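Local coordinates for protein soluble inorganic pyrophosphatase (Toxoplasma gondii, PDB 5WRT) that probably hydrolyses inorganic pyrophosphate to phosphate in a magnesium-dependent reaction, this chain holding the pyrophosphatase domain of a longer protein, at residues Y2-S7 against V17-K22. Residues are numbered along the deposited sequence; the frame is centred on the assembly and turned at random.
Sequences YRRLVS and VLLSKK
R3 and L5 face S20 and L18 as the two hydrogen-bonded pairs of an antiparallel β hairpin, and each pair closes a ring of two backbone bonds. R3 N donates to S20 O at 2.6 Å and S20 N returns a bond to R3 O; L5 N reaches L18 O at 2.7 Å, with L18 N to L5 O completing the set. Between these rungs, in the non-hydrogen-bonded pair R4-L19, L19 CA lies 3.3 Å from R3 O, and the CA-H group of R4 leans likewise on L18 O.

Polar and aliphatic side chains share the face bearing R3, L5, L18 and S20. Bends at chi2 (-139°) and chi3 (-19°) fold R3 back so that one face of its guanidinium lies over S20 OG, which is displaced toward the rim of the group; R3 NH2 is 3.3 Å from S20 OG but badly angled for a hydrogen bond. That hydroxyl instead makes a weak hydrogen bond to K21 O. L5 CD2 comes within 3.7 Å of S20 OG, while L5 CB meets L18 CB.

On the other face, R4 and L19 run side by side, pointing the same way, R4 CG 3.8 Å from L19 CD2, and V6 CG2 approaches V17 CG2.

Strand 3-7 is one of the two outermost strands, within this chain, of a small three-stranded antiparallel sheet. Strand 16-20 lies in its middle and pairs onward with strand 26-27, L19 bonding to L27, while Y2 and L19 both rest on V136 of strand 136-149.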
loop_
_atom_site.group_PDB
_atom_site.type_symbol
_atom_site.label_atom_id
_atom_site.label_comp_id
_atom_site.label_asym_id
_atom_site.label_seq_id
_atom_site.Cartn_x
_atom_site.Cartn_y
_atom_site.Cartn_z
ATOM N N TYR A 2 -2.633 31.104 5.937
ATOM C CA TYR A 2 -3.581 30.870 7.016
ATOM C C TYR A 2 -2.844 30.362 8.247
ATOM O O TYR A 2 -1.805 29.704 8.138
ATOM C CB TYR A 2 -4.659 29.868 6.591
ATOM C CG TYR A 2 -5.426 30.310 5.367
ATOM C CD1 TYR A 2 -6.426 31.270 5.454
ATOM C CD2 TYR A 2 -5.123 29.792 4.117
ATOM C CE1 TYR A 2 -7.120 31.680 4.330
ATOM C CE2 TYR A 2 -5.807 30.196 2.989
ATOM C CZ TYR A 2 -6.803 31.140 3.101
ATOM O OH TYR A 2 -7.485 31.543 1.977
ATOM N N ARG A 3 -3.385 30.674 9.421
ATOM C CA ARG A 3 -2.748 30.329 10.684
ATOM C C ARG A 3 -3.390 29.074 11.261
ATOM O O ARG A 3 -4.620 28.969 11.322
ATOM C CB ARG A 3 -2.845 31.485 11.681
ATOM C CG ARG A 3 -1.720 32.503 11.555
ATOM C CD ARG A 3 -1.220 32.959 12.918
ATOM N NE ARG A 3 -2.185 32.691 13.982
ATOM C CZ ARG A 3 -3.145 33.534 14.353
ATOM N NH1 ARG A 3 -3.279 34.704 13.743
ATOM N NH2 ARG A 3 -3.977 33.204 15.332
ATOM N N ARG A 4 -2.552 28.130 11.680
ATOM C CA ARG A 4 -3.002 26.896 12.311
ATOM C C ARG A 4 -3.007 27.058 13.826
ATOM O O ARG A 4 -1.977 27.380 14.429
ATOM C CB ARG A 4 -2.111 25.730 11.885
ATOM C CG ARG A 4 -2.190 25.424 10.398
ATOM C CD ARG A 4 -1.337 24.228 10.014
ATOM N NE ARG A 4 0.001 24.313 10.586
ATOM C CZ ARG A 4 1.026 24.896 9.970
ATOM N NH1 ARG A 4 0.853 25.443 8.773
ATOM N NH2 ARG A 4 2.219 24.941 10.548
ATOM N N LEU A 5 -4.170 26.840 14.435
ATOM C CA LEU A 5 -4.323 26.831 15.887
ATOM C C LEU A 5 -4.414 25.378 16.335
ATOM O O LEU A 5 -5.449 24.727 16.169
ATOM C CB LEU A 5 -5.549 27.633 16.310
ATOM C CG LEU A 5 -5.745 28.978 15.607
ATOM C CD1 LEU A 5 -7.030 29.642 16.075
ATOM C CD2 LEU A 5 -4.545 29.895 15.837
ATOM N N VAL A 6 -3.329 24.868 16.893
ATOM C CA VAL A 6 -3.244 23.469 17.288
ATOM C C VAL A 6 -3.638 23.350 18.752
ATOM O O VAL A 6 -3.193 24.134 19.600
ATOM C CB VAL A 6 -1.829 22.915 17.037
ATOM C CG1 VAL A 6 -1.760 21.444 17.406
ATOM C CG2 VAL A 6 -1.431 23.122 15.582
ATOM N N SER A 7 -4.471 22.358 19.051
ATOM C CA SER A 7 -4.997 22.156 20.391
ATOM C C SER A 7 -5.025 20.667 20.699
ATOM O O SER A 7 -5.091 19.831 19.794
ATOM C CB SER A 7 -6.402 22.756 20.541
ATOM O OG SER A 7 -7.166 22.027 21.484
ATOM N N VAL A 17 -7.095 20.744 15.093
ATOM C CA VAL A 17 -6.427 21.814 14.360
ATOM C C VAL A 17 -7.491 22.742 13.794
ATOM O O VAL A 17 -8.365 22.306 13.033
ATOM C CB VAL A 17 -5.527 21.268 13.240
ATOM C CG1 VAL A 17 -4.873 22.413 12.486
ATOM C CG2 VAL A 17 -4.475 20.329 13.812
ATOM N N LEU A 18 -7.412 24.015 14.162
ATOM C CA LEU A 18 -8.312 25.049 13.685
ATOM C C LEU A 18 -7.534 26.047 12.840
ATOM O O LEU A 18 -6.321 26.211 13.004
ATOM C CB LEU A 18 -8.999 25.768 14.848
ATOM C CG LEU A 18 -10.004 24.935 15.644
ATOM C CD1 LEU A 18 -9.994 25.330 17.112
ATOM C CD2 LEU A 18 -11.399 25.087 15.057
ATOM N N LEU A 19 -8.237 26.709 11.928
ATOM C CA LEU A 19 -7.626 27.655 11.008
ATOM C C LEU A 19 -8.120 29.064 11.298
ATOM O O LEU A 19 -9.287 29.267 11.649
ATOM C CB LEU A 19 -7.934 27.288 9.555
ATOM C CG LEU A 19 -7.224 26.050 9.008
ATOM C CD1 LEU A 19 -7.305 26.035 7.499
ATOM C CD2 LEU A 19 -5.776 26.018 9.466
ATOM N N SER A 20 -7.219 30.032 11.158
ATOM C CA SER A 20 -7.559 31.437 11.308
ATOM C C SER A 20 -6.788 32.243 10.276
ATOM O O SER A 20 -5.726 31.824 9.808
ATOM C CB SER A 20 -7.239 31.954 12.717
ATOM O OG SER A 20 -5.854 31.850 12.994
ATOM N N LYS A 21 -7.338 33.400 9.911
ATOM C CA LYS A 21 -6.591 34.369 9.121
ATOM C C LYS A 21 -5.427 34.917 9.940
ATOM O O LYS A 21 -5.202 34.542 11.096
ATOM C CB LYS A 21 -7.489 35.515 8.657
ATOM C CG LYS A 21 -8.555 35.149 7.644
ATOM C CD LYS A 21 -9.668 36.185 7.678
ATOM C CE LYS A 21 -10.684 35.981 6.566
ATOM N NZ LYS A 21 -11.705 37.068 6.544
ATOM N N LYS A 22 -4.677 35.839 9.341
ATOM C CA LYS A 22 -3.626 36.505 10.093
ATOM C C LYS A 22 -4.164 37.666 10.902
ATOM O O LYS A 22 -3.421 38.262 11.687
ATOM C CB LYS A 22 -2.524 36.998 9.149
ATOM C CG LYS A 22 -1.553 35.924 8.703
ATOM C CD LYS A 22 -0.395 35.765 9.685
ATOM C CE LYS A 22 0.750 34.985 9.046
ATOM N NZ LYS A 22 0.429 33.546 8.815
#